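Local structure of glycosyl hydrolase, family 8 (Clostridium perfringens, 3REN) at residues Phe27-Lys32 with Phe336-Ala341; Glu83-Val88 with Lys136-Asn141; Leu97-Trp100 with Glu106-Pro109; Ser284-Val289 with Ile306-Tyr311. The protein acts as an alpha-amylase with an (alpha/alpha)6-barrel fold and probably hydrolyses alpha-1,4-glucosidic bonds in starch-like glucans. All coordinates share one frame; numbering follows the deposited sequence. Where two conformers were deposited one is given.

Overall arrangement
The four contacts sit in a single-chain (alpha/alpha)6-barrel. Contact 1 joins the first and last helices of the chain, 21-33 and 335-346, so the other three fall between its two segments. Contact 3 lies within the span closed by contact 2. Contact 4 comes later, between the successive helices 283-296 and 299-312. Contacts 1 and 4 touch, with centres about 14 Å apart, and S284 probably bonds to D337 and N340. Contacts 2 and 3 are about 14 Å apart between centres, and meet where V88 packs on I98. They lie across the chain's centre from contact 4, about 29 and 31 Å from it between centres. Helix packing recurs around the barrel; contact 3 borders a small sheet.

Contact 1 (Phe27-Lys32 with Phe336-Ala341); sequences FDFIEK and FDNLNA. With EDO (1,2-ethanediol), chain G.
F29 and I30 of helix 21-33 pack on N338 and L339 of helix 335-346. These are the first and last helices of the chain, and their meeting is consistent with the closing of the (alpha/alpha)6-barrel on itself. The two short segments run at 139° to each other, their axes approaching to 10.5 Å, so only a small patch is shared.

F29 comes first. Its CG lies opposite the backbone N (chi1 170°), which sends the ring out toward the second helix. There CE2 comes 3.6 Å from N338 OD1. The phenyl ring and the amide plane are inclined at 43°, and the two side chains cross at about a right angle. N338 does not depend on this contact for its polar needs: OD1 accepts a bond from F325 N, and ND2 bonds to Y334 O. Held at both ends, the amide has its rotation fixed and presents an already satisfied oxygen to the ring carbons.

I30 follows, and its CA is 7.5 Å from that of N338. Its CG1 branch reaches across the gap, passing CB of N338. The side chain of I30 also rests on M68 of helix 62-74, and L339 packs on L67 of that same helix, which therefore borders this patch. The rest of the I30 contact is made by one methyl: CD1 lies 3.9 Å from N338 O and 4.1 Å from L339 CD2.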
loop_
_atom_site.group_PDB
_atom_site.type_symbol
_atom_site.label_atom_id
_atom_site.label_comp_id
_atom_site.label_asym_id
_atom_site.label_seq_id
_atom_site.Cartn_x
_atom_site.Cartn_y
_atom_site.Cartn_z
ATOM N N PHE A 27 15.499 6.556 1.082
ATOM C CA PHE A 27 15.568 6.464 -0.394
ATOM C C PHE A 27 16.929 5.918 -0.842
ATOM O O PHE A 27 17.003 5.031 -1.730
ATOM C CB PHE A 27 15.325 7.826 -1.054
ATOM C CG PHE A 27 15.348 7.752 -2.555
ATOM C CD1 PHE A 27 14.184 7.415 -3.255
ATOM C CD2 PHE A 27 16.530 7.957 -3.258
ATOM C CE1 PHE A 27 14.198 7.290 -4.648
ATOM C CE2 PHE A 27 16.555 7.828 -4.646
ATOM C CZ PHE A 27 15.378 7.501 -5.343
ATOM N N ASP A 28 17.994 6.411 -0.209
ATOM C CA ASP A 28 19.365 5.928 -0.511
ATOM C C ASP A 28 19.496 4.423 -0.264
ATOM O O ASP A 28 20.138 3.717 -1.037
ATOM C CB ASP A 28 20.446 6.637 0.319
ATOM C CG ASP A 28 20.775 8.073 -0.188
ATOM O OD1 ASP A 28 20.273 8.511 -1.263
ATOM O OD2 ASP A 28 21.516 8.784 0.553
ATOM N N PHE A 29 18.944 3.942 0.835
ATOM C CA PHE A 29 18.968 2.490 1.120
ATOM C C PHE A 29 18.191 1.714 0.051
ATOM O O PHE A 29 18.677 0.686 -0.446
ATOM C CB PHE A 29 18.359 2.193 2.498
ATOM C CG PHE A 29 18.146 0.734 2.751
ATOM C CD1 PHE A 29 19.247 -0.113 2.919
ATOM C CD2 PHE A 29 16.856 0.216 2.828
ATOM C CE1 PHE A 29 19.071 -1.480 3.133
ATOM C CE2 PHE A 29 16.667 -1.156 3.061
ATOM C CZ PHE A 29 17.782 -2.011 3.186
ATOM N N ILE A 30 16.991 2.188 -0.276
ATOM C CA ILE A 30 16.153 1.498 -1.273
ATOM C C ILE A 30 16.826 1.528 -2.642
ATOM O O ILE A 30 16.919 0.512 -3.316
ATOM C CB ILE A 30 14.695 2.087 -1.397
ATOM C CG1 ILE A 30 13.852 1.816 -0.142
ATOM C CG2 ILE A 30 13.965 1.495 -2.619
ATOM C CD1 ILE A 30 12.735 2.857 0.071
ATOM N N GLU A 31 17.377 2.672 -3.028
ATOM C CA GLU A 31 18.051 2.748 -4.319
ATOM C C GLU A 31 19.362 1.968 -4.407
ATOM O O GLU A 31 19.583 1.229 -5.371
ATOM C CB GLU A 31 18.277 4.209 -4.716
ATOM C CG GLU A 31 18.989 4.374 -6.044
ATOM C CD GLU A 31 19.435 5.808 -6.281
ATOM O OE1 GLU A 31 19.789 6.513 -5.306
ATOM O OE2 GLU A 31 19.412 6.221 -7.446
ATOM N N LYS A 32 20.251 2.119 -3.440
ATOM C CA LYS A 32 21.552 1.451 -3.510
ATOM C C LYS A 32 21.556 0.003 -2.999
ATOM O O LYS A 32 22.343 -0.857 -3.499
ATOM C CB LYS A 32 22.579 2.278 -2.733
ATOM C CG LYS A 32 22.652 3.701 -3.263
ATOM C CD LYS A 32 23.428 4.592 -2.277
ATOM C CE LYS A 32 23.469 6.005 -2.789
ATOM N NZ LYS A 32 24.394 6.750 -1.895
ATOM N N PHE A 336 8.250 -3.921 1.191
ATOM C CA PHE A 336 6.949 -3.315 1.486
ATOM C C PHE A 336 6.973 -2.331 2.687
ATOM O O PHE A 336 6.402 -1.227 2.610
ATOM C CB PHE A 336 5.894 -4.408 1.683
ATOM C CG PHE A 336 4.508 -3.884 1.913
ATOM C CD1 PHE A 336 3.798 -3.281 0.880
ATOM C CD2 PHE A 336 3.892 -4.048 3.162
ATOM C CE1 PHE A 336 2.483 -2.812 1.082
ATOM C CE2 PHE A 336 2.595 -3.595 3.387
ATOM C CZ PHE A 336 1.877 -2.968 2.365
ATOM N N ASP A 337 7.644 -2.714 3.772
ATOM C CA ASP A 337 7.741 -1.822 4.932
ATOM C C ASP A 337 8.579 -0.601 4.666
ATOM O O ASP A 337 8.234 0.486 5.111
ATOM C CB ASP A 337 8.274 -2.558 6.152
ATOM C CG ASP A 337 7.244 -3.507 6.739
ATOM O OD1 ASP A 337 6.033 -3.188 6.679
ATOM O OD2 ASP A 337 7.648 -4.572 7.219
ATOM N N ASN A 338 9.668 -0.790 3.924
ATOM C CA ASN A 338 10.543 0.301 3.544
ATOM C C ASN A 338 9.882 1.330 2.625
ATOM O O ASN A 338 10.025 2.542 2.842
ATOM C CB ASN A 338 11.857 -0.239 2.966
ATOM C CG ASN A 338 12.737 -0.844 4.050
ATOM O OD1 ASN A 338 13.565 -0.150 4.614
ATOM N ND2 ASN A 338 12.520 -2.135 4.379
ATOM N N LEU A 339 9.137 0.851 1.627
ATOM C CA LEU A 339 8.428 1.760 0.713
ATOM C C LEU A 339 7.286 2.534 1.387
ATOM O O LEU A 339 7.055 3.732 1.077
ATOM C CB LEU A 339 7.925 1.006 -0.523
ATOM C CG LEU A 339 9.049 0.542 -1.437
ATOM C CD1 LEU A 339 8.538 -0.684 -2.263
ATOM C CD2 LEU A 339 9.563 1.760 -2.325
ATOM N N ASN A 340 6.561 1.867 2.290
ATOM C CA ASN A 340 5.469 2.551 2.996
ATOM C C ASN A 340 6.062 3.637 3.899
ATOM O O ASN A 340 5.564 4.769 3.923
ATOM C CB ASN A 340 4.602 1.558 3.785
ATOM C CG ASN A 340 3.596 0.830 2.898
ATOM O OD1 ASN A 340 3.041 1.425 1.975
ATOM N ND2 ASN A 340 3.361 -0.452 3.169
ATOM N N ALA A 341 7.178 3.311 4.558
ATOM C CA ALA A 341 7.905 4.299 5.385
ATOM C C ALA A 341 8.378 5.488 4.551
ATOM O O ALA A 341 8.371 6.617 5.024
ATOM C CB ALA A 341 9.111 3.648 6.077
HETATM C C1 EDO G . 24.181 -3.360 -7.637
HETATM O O1 EDO G . 22.935 -3.187 -8.328
HETATM C C2 EDO G . 24.169 -2.532 -6.355
HETATM O O2 EDO G . 23.775 -1.179 -6.628
#

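Contact 2 (Glu83-Val88 with Lys136-Asn141). With EDO (1,2-ethanediol), chain H; EDO (1,2-ethanediol), chain I.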
loop_
_atom_site.group_PDB
_atom_site.type_symbol
_atom_site.label_atom_id
_atom_site.label_comp_id
_atom_site.label_asym_id
_atom_site.label_seq_id
_atom_site.Cartn_x
_atom_site.Cartn_y
_atom_site.Cartn_z
ATOM N N GLU A 83 11.122 5.880 -14.951
ATOM C CA GLU A 83 12.021 4.760 -14.914
ATOM C C GLU A 83 11.317 3.521 -14.333
ATOM O O GLU A 83 11.539 2.394 -14.795
ATOM C CB GLU A 83 13.282 5.143 -14.133
ATOM C CG GLU A 83 14.246 4.007 -13.926
ATOM C CD GLU A 83 15.548 4.483 -13.285
ATOM O OE1 GLU A 83 15.874 5.687 -13.454
ATOM O OE2 GLU A 83 16.234 3.669 -12.608
ATOM N N HIS A 84 10.438 3.730 -13.344
ATOM C CA HIS A 84 9.694 2.620 -12.753
ATOM C C HIS A 84 8.472 2.229 -13.596
ATOM O O HIS A 84 8.171 1.030 -13.717
ATOM C CB HIS A 84 9.353 2.920 -11.291
ATOM C CG HIS A 84 10.578 2.927 -10.441
ATOM N ND1 HIS A 84 11.090 1.780 -9.880
ATOM C CD2 HIS A 84 11.483 3.909 -10.190
ATOM C CE1 HIS A 84 12.227 2.063 -9.274
ATOM N NE2 HIS A 84 12.492 3.346 -9.458
ATOM N N PHE A 85 7.793 3.221 -14.182
ATOM C CA PHE A 85 6.730 2.937 -15.168
ATOM C C PHE A 85 7.266 2.044 -16.318
ATOM O O PHE A 85 6.633 1.075 -16.687
ATOM C CB PHE A 85 6.119 4.232 -15.680
ATOM C CG PHE A 85 4.975 4.044 -16.635
ATOM C CD1 PHE A 85 4.059 3.000 -16.486
ATOM C CD2 PHE A 85 4.789 4.937 -17.681
ATOM C CE1 PHE A 85 3.006 2.829 -17.363
ATOM C CE2 PHE A 85 3.707 4.770 -18.556
ATOM C CZ PHE A 85 2.824 3.697 -18.386
ATOM N N ASP A 86 8.447 2.343 -16.857
ATOM C CA ASP A 86 9.034 1.453 -17.888
ATOM C C ASP A 86 9.197 -0.007 -17.472
ATOM O O ASP A 86 8.965 -0.915 -18.283
ATOM C CB ASP A 86 10.377 1.964 -18.365
ATOM C CG ASP A 86 10.255 3.165 -19.268
ATOM O OD1 ASP A 86 9.139 3.525 -19.737
ATOM O OD2 ASP A 86 11.303 3.762 -19.485
ATOM N N ILE A 87 9.617 -0.238 -16.235
ATOM C CA ILE A 87 9.622 -1.610 -15.686
ATOM C C ILE A 87 8.219 -2.229 -15.607
ATOM O O ILE A 87 8.033 -3.395 -15.944
ATOM C CB ILE A 87 10.296 -1.636 -14.290
ATOM C CG1 ILE A 87 11.803 -1.421 -14.475
ATOM C CG2 ILE A 87 9.977 -2.938 -13.535
ATOM C CD1 ILE A 87 12.485 -0.744 -13.280
ATOM N N VAL A 88 7.232 -1.459 -15.147
ATOM C CA VAL A 88 5.847 -1.946 -15.082
ATOM C C VAL A 88 5.281 -2.336 -16.478
ATOM O O VAL A 88 4.612 -3.369 -16.639
ATOM C CB VAL A 88 4.971 -0.880 -14.372
ATOM C CG1 VAL A 88 3.526 -1.066 -14.648
ATOM C CG2 VAL A 88 5.247 -0.953 -12.861
ATOM N N LYS A 136 -2.555 8.539 -18.695
ATOM C CA LYS A 136 -3.999 8.376 -18.527
ATOM C C LYS A 136 -4.529 7.251 -19.442
ATOM O O LYS A 136 -5.309 6.411 -19.000
ATOM C CB LYS A 136 -4.721 9.709 -18.827
ATOM C CG LYS A 136 -6.224 9.728 -18.643
ATOM C CD LYS A 136 -6.800 11.076 -19.091
ATOM C CE LYS A 136 -8.303 11.004 -19.257
ATOM N NZ LYS A 136 -8.881 12.316 -19.704
ATOM N N PHE A 137 -4.096 7.240 -20.699
ATOM C CA PHE A 137 -4.536 6.229 -21.650
ATOM C C PHE A 137 -4.071 4.855 -21.229
ATOM O O PHE A 137 -4.804 3.878 -21.358
ATOM C CB PHE A 137 -3.987 6.515 -23.072
ATOM C CG PHE A 137 -4.758 7.561 -23.819
ATOM C CD1 PHE A 137 -5.536 8.485 -23.139
ATOM C CD2 PHE A 137 -4.703 7.629 -25.215
ATOM C CE1 PHE A 137 -6.271 9.455 -23.839
ATOM C CE2 PHE A 137 -5.409 8.619 -25.908
ATOM C CZ PHE A 137 -6.198 9.518 -25.209
ATOM N N TYR A 138 -2.844 4.787 -20.735
ATOM C CA TYR A 138 -2.306 3.524 -20.275
ATOM C C TYR A 138 -3.105 3.052 -19.038
ATOM O O TYR A 138 -3.486 1.886 -18.972
ATOM C CB TYR A 138 -0.811 3.651 -20.003
ATOM C CG TYR A 138 -0.099 2.308 -20.055
ATOM C CD1 TYR A 138 0.610 1.918 -21.205
ATOM C CD2 TYR A 138 -0.103 1.437 -18.944
ATOM C CE1 TYR A 138 1.280 0.714 -21.262
ATOM C CE2 TYR A 138 0.577 0.206 -19.004
ATOM C CZ TYR A 138 1.249 -0.139 -20.161
ATOM O OH TYR A 138 1.892 -1.355 -20.251
ATOM N N ALA A 139 -3.389 3.952 -18.101
ATOM C CA ALA A 139 -4.268 3.632 -16.944
ATOM C C ALA A 139 -5.649 3.090 -17.330
ATOM O O ALA A 139 -6.163 2.145 -16.709
ATOM C CB ALA A 139 -4.429 4.847 -16.047
ATOM N N ILE A 140 -6.242 3.687 -18.352
ATOM C CA ILE A 140 -7.504 3.244 -18.930
ATOM C C ILE A 140 -7.461 1.831 -19.478
ATOM O O ILE A 140 -8.380 1.046 -19.258
ATOM C CB ILE A 140 -7.985 4.280 -20.003
ATOM C CG1 ILE A 140 -8.484 5.533 -19.291
ATOM C CG2 ILE A 140 -9.070 3.681 -20.966
ATOM C CD1 ILE A 140 -8.455 6.831 -20.144
ATOM N N ASN A 141 -6.413 1.502 -20.225
ATOM C CA ASN A 141 -6.208 0.140 -20.701
ATOM C C ASN A 141 -6.285 -0.830 -19.503
ATOM O O ASN A 141 -6.980 -1.851 -19.576
ATOM C CB ASN A 141 -4.810 -0.062 -21.296
ATOM C CG ASN A 141 -4.582 0.605 -22.644
ATOM O OD1 ASN A 141 -5.506 0.894 -23.396
ATOM N ND2 ASN A 141 -3.275 0.781 -22.986
HETATM C C1 EDO H . 14.943 0.842 -11.425
HETATM O O1 EDO H . 16.002 1.173 -12.349
HETATM C C2 EDO H . 15.537 0.371 -10.098
HETATM O O2 EDO H . 16.514 1.345 -9.666
HETATM C C1 EDO I . 15.579 3.967 -7.486
HETATM O O1 EDO I . 14.741 4.155 -8.631
HETATM C C2 EDO I . 14.804 3.206 -6.416
HETATM O O2 EDO I . 14.674 1.853 -6.835
#
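Y138 of helix 133-150 offers one face of its ring to the edge of F85 from helix 78-89. This T-shaped (edge-to-face) stack makes the direct contact between the side chains. The backbones stay well apart, with the CA atoms of F85 and Y138 10.4 Å from each other, so two long aromatic side chains must bridge the gap.

Along the second segment, Y138 is the residue that touches. Its CB points at the other helix, and with CG opposite the backbone N (chi1 -157°) the ring stands between the two. F85 arrives with the corner of its ring. CZ is 3.6 Å from Y138 CG and 3.7 Å from CD2, so it lands near the rim and not over the middle. Next to it, F85 CE1 lies 3.9 Å from Y138 CE2. The ring planes are at 89°, with centroids 5.0 Å apart.

A139 comes next and packs on L123 and L124 of helix 113-130. F85 also touches L123, and M69 of helix 62-74, so the stack lies among barrel helices.

Away from the stack, E83 and H84 meet two ethanediols, probably from the crystallisation liquor. E83 OE2 accepts a short 2.5 Å bond from O1 of one, and H84 NE2 bonds to O1 of the second, while H84 ND1 bonds to E65 OE1.

Between the two segments the chemistry is apolar and aromatic. With no polar bond involved, the ring hydrogens at the F85 edge face the pi cloud of Y138, which probably adds a weak electrostatic attraction to the dispersion.

Contact 3 (Leu97-Trp100 with Glu106-Pro109); sequences LISW and ENSP. With SO4 (sulfate ion), chain E.
S99 OG has two carbonyl partners: it donates to S108 O at 2.6 Å, and R101 O is a second acceptor near the same proton. The approach to S108 O is in the carbonyl plane, on a lone pair, with a C=O...donor angle of 124°. S108 N is also close, 3.0 Å from S99 OG. The hydroxyl points across to the other segment because OG sits opposite its own backbone N. The CB atoms of S99 and N107 pack alongside at 3.9 Å. The amide of N107 turns elsewhere, its ND2 bonding to E90 O.

W100 makes the second half of the contact. Its CG is wedged between the backbone N and the carbonyl carbon (chi1 89°), and this swings the pyrrole side of the indole over to S108. CD1 lies 3.5 Å from S108 CB. The W100 NE1 hydrogen goes to O3 of a sulfate at 3.1 Å, a somewhat bent bond of 140°, with the sulfate at the edge of the indole. S108 is modelled in two conformers, so the bond of its OG to the sulfate is tentative. In one of them OG lies 2.6 Å from the same O3 and nearly as close to O4, and which acceptor takes its proton is unsettled. R101 NH2 also bonds to the sulfate, which probably comes from the crystallisation liquor.

Segment 97-100 leads into strand 101-103, and 106-109 begins with strand 106-107, the second strand of the hairpin. This hairpin forms one end of a three-stranded antiparallel sheet whose other outer strand is 60-61. L97 and I98 lead into it from helix 78-89 and pack on L146 and I142 of helix 133-150.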
loop_
_atom_site.group_PDB
_atom_site.type_symbol
_atom_site.label_atom_id
_atom_site.label_comp_id
_atom_site.label_asym_id
_atom_site.label_seq_id
_atom_site.Cartn_x
_atom_site.Cartn_y
_atom_site.Cartn_z
ATOM N N LEU A 97 -3.427 -6.801 -17.712
ATOM C CA LEU A 97 -3.144 -6.542 -16.314
ATOM C C LEU A 97 -1.649 -6.626 -16.100
ATOM O O LEU A 97 -0.941 -7.309 -16.841
ATOM C CB LEU A 97 -3.877 -7.546 -15.409
ATOM C CG LEU A 97 -5.420 -7.452 -15.406
ATOM C CD1 LEU A 97 -6.004 -8.461 -14.404
ATOM C CD2 LEU A 97 -5.984 -5.999 -15.139
ATOM N N ILE A 98 -1.170 -5.905 -15.098
ATOM C CA ILE A 98 0.205 -6.012 -14.667
ATOM C C ILE A 98 0.384 -7.246 -13.800
ATOM O O ILE A 98 -0.417 -7.514 -12.910
ATOM C CB ILE A 98 0.641 -4.769 -13.889
ATOM C CG1 ILE A 98 0.273 -3.476 -14.653
ATOM C CG2 ILE A 98 2.130 -4.852 -13.541
ATOM C CD1 ILE A 98 0.706 -3.473 -16.218
ATOM N N SER A 99 1.461 -7.965 -14.061
ATOM C CA SER A 99 1.786 -9.192 -13.373
ATOM C C SER A 99 2.046 -8.838 -11.913
ATOM O O SER A 99 2.567 -7.753 -11.638
ATOM C CB SER A 99 3.067 -9.751 -13.956
ATOM O OG SER A 99 3.470 -10.930 -13.285
ATOM N N TRP A 100 1.734 -9.741 -10.979
ATOM C CA TRP A 100 2.054 -9.482 -9.572
ATOM C C TRP A 100 3.548 -9.505 -9.284
ATOM O O TRP A 100 4.011 -8.798 -8.377
ATOM C CB TRP A 100 1.262 -10.382 -8.572
ATOM C CG TRP A 100 1.894 -11.656 -8.254
ATOM C CD1 TRP A 100 1.976 -12.737 -9.074
ATOM C CD2 TRP A 100 2.515 -12.053 -7.005
ATOM N NE1 TRP A 100 2.639 -13.798 -8.438
ATOM C CE2 TRP A 100 2.994 -13.398 -7.178
ATOM C CE3 TRP A 100 2.721 -11.416 -5.774
ATOM C CZ2 TRP A 100 3.663 -14.110 -6.162
ATOM C CZ3 TRP A 100 3.414 -12.126 -4.748
ATOM C CH2 TRP A 100 3.875 -13.454 -4.955
ATOM N N GLU A 106 11.110 -13.442 -16.223
ATOM C CA GLU A 106 9.816 -14.116 -16.268
ATOM C C GLU A 106 8.756 -13.417 -15.425
ATOM O O GLU A 106 8.974 -13.214 -14.239
ATOM C CB GLU A 106 9.946 -15.558 -15.799
ATOM N N ASN A 107 7.624 -13.064 -16.044
ATOM C CA ASN A 107 6.434 -12.526 -15.343
ATOM C C ASN A 107 5.516 -13.648 -14.835
ATOM O O ASN A 107 5.311 -14.613 -15.539
ATOM C CB ASN A 107 5.589 -11.645 -16.299
ATOM C CG ASN A 107 6.302 -10.360 -16.713
ATOM O OD1 ASN A 107 7.089 -9.816 -15.937
ATOM N ND2 ASN A 107 6.021 -9.864 -17.945
ATOM N N SER A 108 4.947 -13.515 -13.642
ATOM C CA SER A 108 3.933 -14.455 -13.192
ATOM C C SER A 108 2.660 -14.217 -13.980
ATOM O O SER A 108 2.330 -13.062 -14.278
ATOM C CB SER A 108 3.639 -14.265 -11.714
ATOM O OG SER A 108 4.733 -14.699 -10.946
ATOM N N PRO A 109 1.945 -15.307 -14.343
ATOM C CA PRO A 109 0.696 -15.151 -15.099
ATOM C C PRO A 109 -0.462 -14.666 -14.242
ATOM O O PRO A 109 -1.588 -14.556 -14.716
ATOM C CB PRO A 109 0.412 -16.574 -15.613
ATOM C CG PRO A 109 1.079 -17.476 -14.631
ATOM C CD PRO A 109 2.326 -16.736 -14.208
HETATM S S SO4 E . 3.853 -17.387 -9.579
HETATM O O1 SO4 E . 4.382 -18.617 -9.008
HETATM O O2 SO4 E . 2.398 -17.329 -9.508
HETATM O O3 SO4 E . 4.397 -16.262 -8.835
HETATM O O4 SO4 E . 4.274 -17.359 -10.974
#

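Contact 4 (Ser284-Val289 with Ile306-Tyr311)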
loop_
_atom_site.group_PDB
_atom_site.type_symbol
_atom_site.label_atom_id
_atom_site.label_comp_id
_atom_site.label_asym_id
_atom_site.label_seq_id
_atom_site.Cartn_x
_atom_site.Cartn_y
_atom_site.Cartn_z
ATOM N N SER A 284 4.802 -0.460 8.364
ATOM C CA SER A 284 3.654 -0.227 7.460
ATOM C C SER A 284 2.423 0.273 8.200
ATOM O O SER A 284 1.659 1.089 7.673
ATOM C CB SER A 284 3.321 -1.498 6.682
ATOM O OG SER A 284 4.357 -1.752 5.766
ATOM N N ILE A 285 2.221 -0.234 9.412
ATOM C CA ILE A 285 1.153 0.250 10.286
ATOM C C ILE A 285 1.392 1.720 10.595
ATOM O O ILE A 285 0.516 2.575 10.367
ATOM C CB ILE A 285 1.161 -0.498 11.603
ATOM C CG1 ILE A 285 0.896 -1.976 11.361
ATOM C CG2 ILE A 285 0.143 0.123 12.595
ATOM C CD1 ILE A 285 -0.512 -2.270 11.154
ATOM N N TYR A 286 2.591 2.019 11.129
ATOM C CA TYR A 286 2.912 3.425 11.485
ATOM C C TYR A 286 2.870 4.376 10.300
ATOM O O TYR A 286 2.398 5.503 10.431
ATOM C CB TYR A 286 4.252 3.526 12.224
ATOM C CG TYR A 286 4.176 2.923 13.617
ATOM C CD1 TYR A 286 3.169 3.318 14.510
ATOM C CD2 TYR A 286 5.074 1.942 14.022
ATOM C CE1 TYR A 286 3.065 2.772 15.803
ATOM C CE2 TYR A 286 4.992 1.378 15.325
ATOM C CZ TYR A 286 3.982 1.807 16.199
ATOM O OH TYR A 286 3.890 1.276 17.465
ATOM N N SER A 287 3.353 3.906 9.145
ATOM C CA SER A 287 3.240 4.660 7.889
ATOM C C SER A 287 1.841 5.049 7.563
ATOM O O SER A 287 1.596 6.206 7.232
ATOM C CB SER A 287 3.820 3.865 6.712
ATOM O OG SER A 287 5.217 3.706 6.888
ATOM N N ASN A 288 0.901 4.097 7.652
ATOM C CA ASN A 288 -0.467 4.388 7.307
ATOM C C ASN A 288 -1.119 5.354 8.286
ATOM O O ASN A 288 -1.899 6.225 7.887
ATOM C CB ASN A 288 -1.276 3.073 7.230
ATOM C CG ASN A 288 -1.084 2.365 5.896
ATOM O OD1 ASN A 288 -0.611 2.964 4.944
ATOM N ND2 ASN A 288 -1.440 1.084 5.828
ATOM N N VAL A 289 -0.810 5.180 9.579
ATOM C CA VAL A 289 -1.346 6.053 10.618
ATOM C C VAL A 289 -0.859 7.488 10.376
ATOM O O VAL A 289 -1.636 8.445 10.461
ATOM C CB VAL A 289 -0.919 5.556 12.021
ATOM C CG1 VAL A 289 -1.370 6.541 13.088
ATOM C CG2 VAL A 289 -1.516 4.174 12.321
ATOM N N ILE A 306 5.305 9.280 13.221
ATOM C CA ILE A 306 6.641 9.528 12.658
ATOM C C ILE A 306 7.781 9.194 13.660
ATOM O O ILE A 306 8.826 8.667 13.286
ATOM C CB ILE A 306 6.788 10.998 12.189
ATOM C CG1 ILE A 306 5.821 11.323 11.019
ATOM C CG2 ILE A 306 8.232 11.304 11.799
ATOM C CD1 ILE A 306 6.082 10.569 9.679
ATOM N N ASP A 307 7.582 9.525 14.933
ATOM C CA ASP A 307 8.563 9.212 15.947
ATOM C C ASP A 307 8.834 7.726 15.993
ATOM O O ASP A 307 9.980 7.332 16.139
ATOM C CB ASP A 307 8.144 9.740 17.327
ATOM C CG ASP A 307 8.367 11.251 17.466
ATOM O OD1 ASP A 307 8.994 11.883 16.574
ATOM O OD2 ASP A 307 7.884 11.828 18.461
ATOM N N LYS A 308 7.803 6.896 15.846
ATOM C CA LYS A 308 8.035 5.440 15.794
ATOM C C LYS A 308 8.873 5.024 14.601
ATOM O O LYS A 308 9.725 4.142 14.727
ATOM C CB LYS A 308 6.737 4.624 15.786
ATOM C CG LYS A 308 5.931 4.771 17.028
ATOM C CD LYS A 308 6.626 4.107 18.188
ATOM C CE LYS A 308 5.666 3.975 19.383
ATOM N NZ LYS A 308 6.389 3.259 20.472
ATOM N N LEU A 309 8.615 5.636 13.445
ATOM C CA LEU A 309 9.389 5.325 12.246
ATOM C C LEU A 309 10.834 5.788 12.403
ATOM O O LEU A 309 11.752 5.072 12.063
ATOM C CB LEU A 309 8.731 5.906 10.972
ATOM C CG LEU A 309 7.373 5.347 10.520
ATOM C CD1 LEU A 309 6.951 6.084 9.219
ATOM C CD2 LEU A 309 7.481 3.847 10.247
ATOM N N LYS A 310 11.049 6.987 12.947
ATOM C CA LYS A 310 12.415 7.410 13.221
ATOM C C LYS A 310 13.177 6.455 14.145
ATOM O O LYS A 310 14.377 6.224 13.972
ATOM C CB LYS A 310 12.422 8.765 13.887
ATOM C CG LYS A 310 11.814 9.890 13.070
ATOM C CD LYS A 310 12.438 11.171 13.651
ATOM C CE LYS A 310 11.446 12.227 13.843
ATOM N NZ LYS A 310 12.282 13.383 14.244
ATOM N N TYR A 311 12.478 5.965 15.164
ATOM C CA TYR A 311 13.052 5.093 16.173
ATOM C C TYR A 311 13.485 3.766 15.582
ATOM O O TYR A 311 14.562 3.290 15.899
ATOM C CB TYR A 311 12.025 4.797 17.270
ATOM C CG TYR A 311 12.604 3.940 18.363
ATOM C CD1 TYR A 311 13.439 4.496 19.344
ATOM C CD2 TYR A 311 12.311 2.577 18.433
ATOM C CE1 TYR A 311 13.972 3.713 20.344
ATOM C CE2 TYR A 311 12.818 1.796 19.427
ATOM C CZ TYR A 311 13.648 2.366 20.377
ATOM O OH TYR A 311 14.142 1.567 21.370
#
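Between 284-289 and 306-311 the nearest CA atoms are those of Y286 and L309, 6.8 Å apart. Their helices, 283-296 and 299-312, follow one another in the chain and form an antiparallel alpha-hairpin, in keeping with the (alpha/alpha)6-barrel. The axes of the two short segments come within 9.0 Å, and their directions differ by 147°.

Y286 and K308 carry one side of the contact. The tyrosine ring receives the aliphatic part of the lysine over one face, a CH-pi contact. K308 CB stands 3.6 Å from the centroid of the Y286 ring and only 11° off its normal, so it sits over the centre. K308 CG already lies over the ring, 3.6 Å from Y286 CZ, and the bend at chi2 (-69°) carries CD and CE on toward OH. K308 CE is 3.8 Å from Y286 OH. The lysine thus follows the ring from centre to hydroxyl.

The polar ends have partners elsewhere. Y286 OH is hydrogen-bonded to E281 OE1 and L265 N, which hold the ring in position as a flat platform. K308 NZ makes a weak bond to G263 O.

L309 fills the other side. Its CD2 methyl is 3.8 Å from Y286 CB, at the base of the aromatic side chain. It also packs on A344 and F345 of helix 335-346, linking the hairpin to the last helix of the chain. S287 closes the patch: its OG bonds back to P283 O in the preceding turn, and it lies 3.8 Å from the other L309 methyl, CD1.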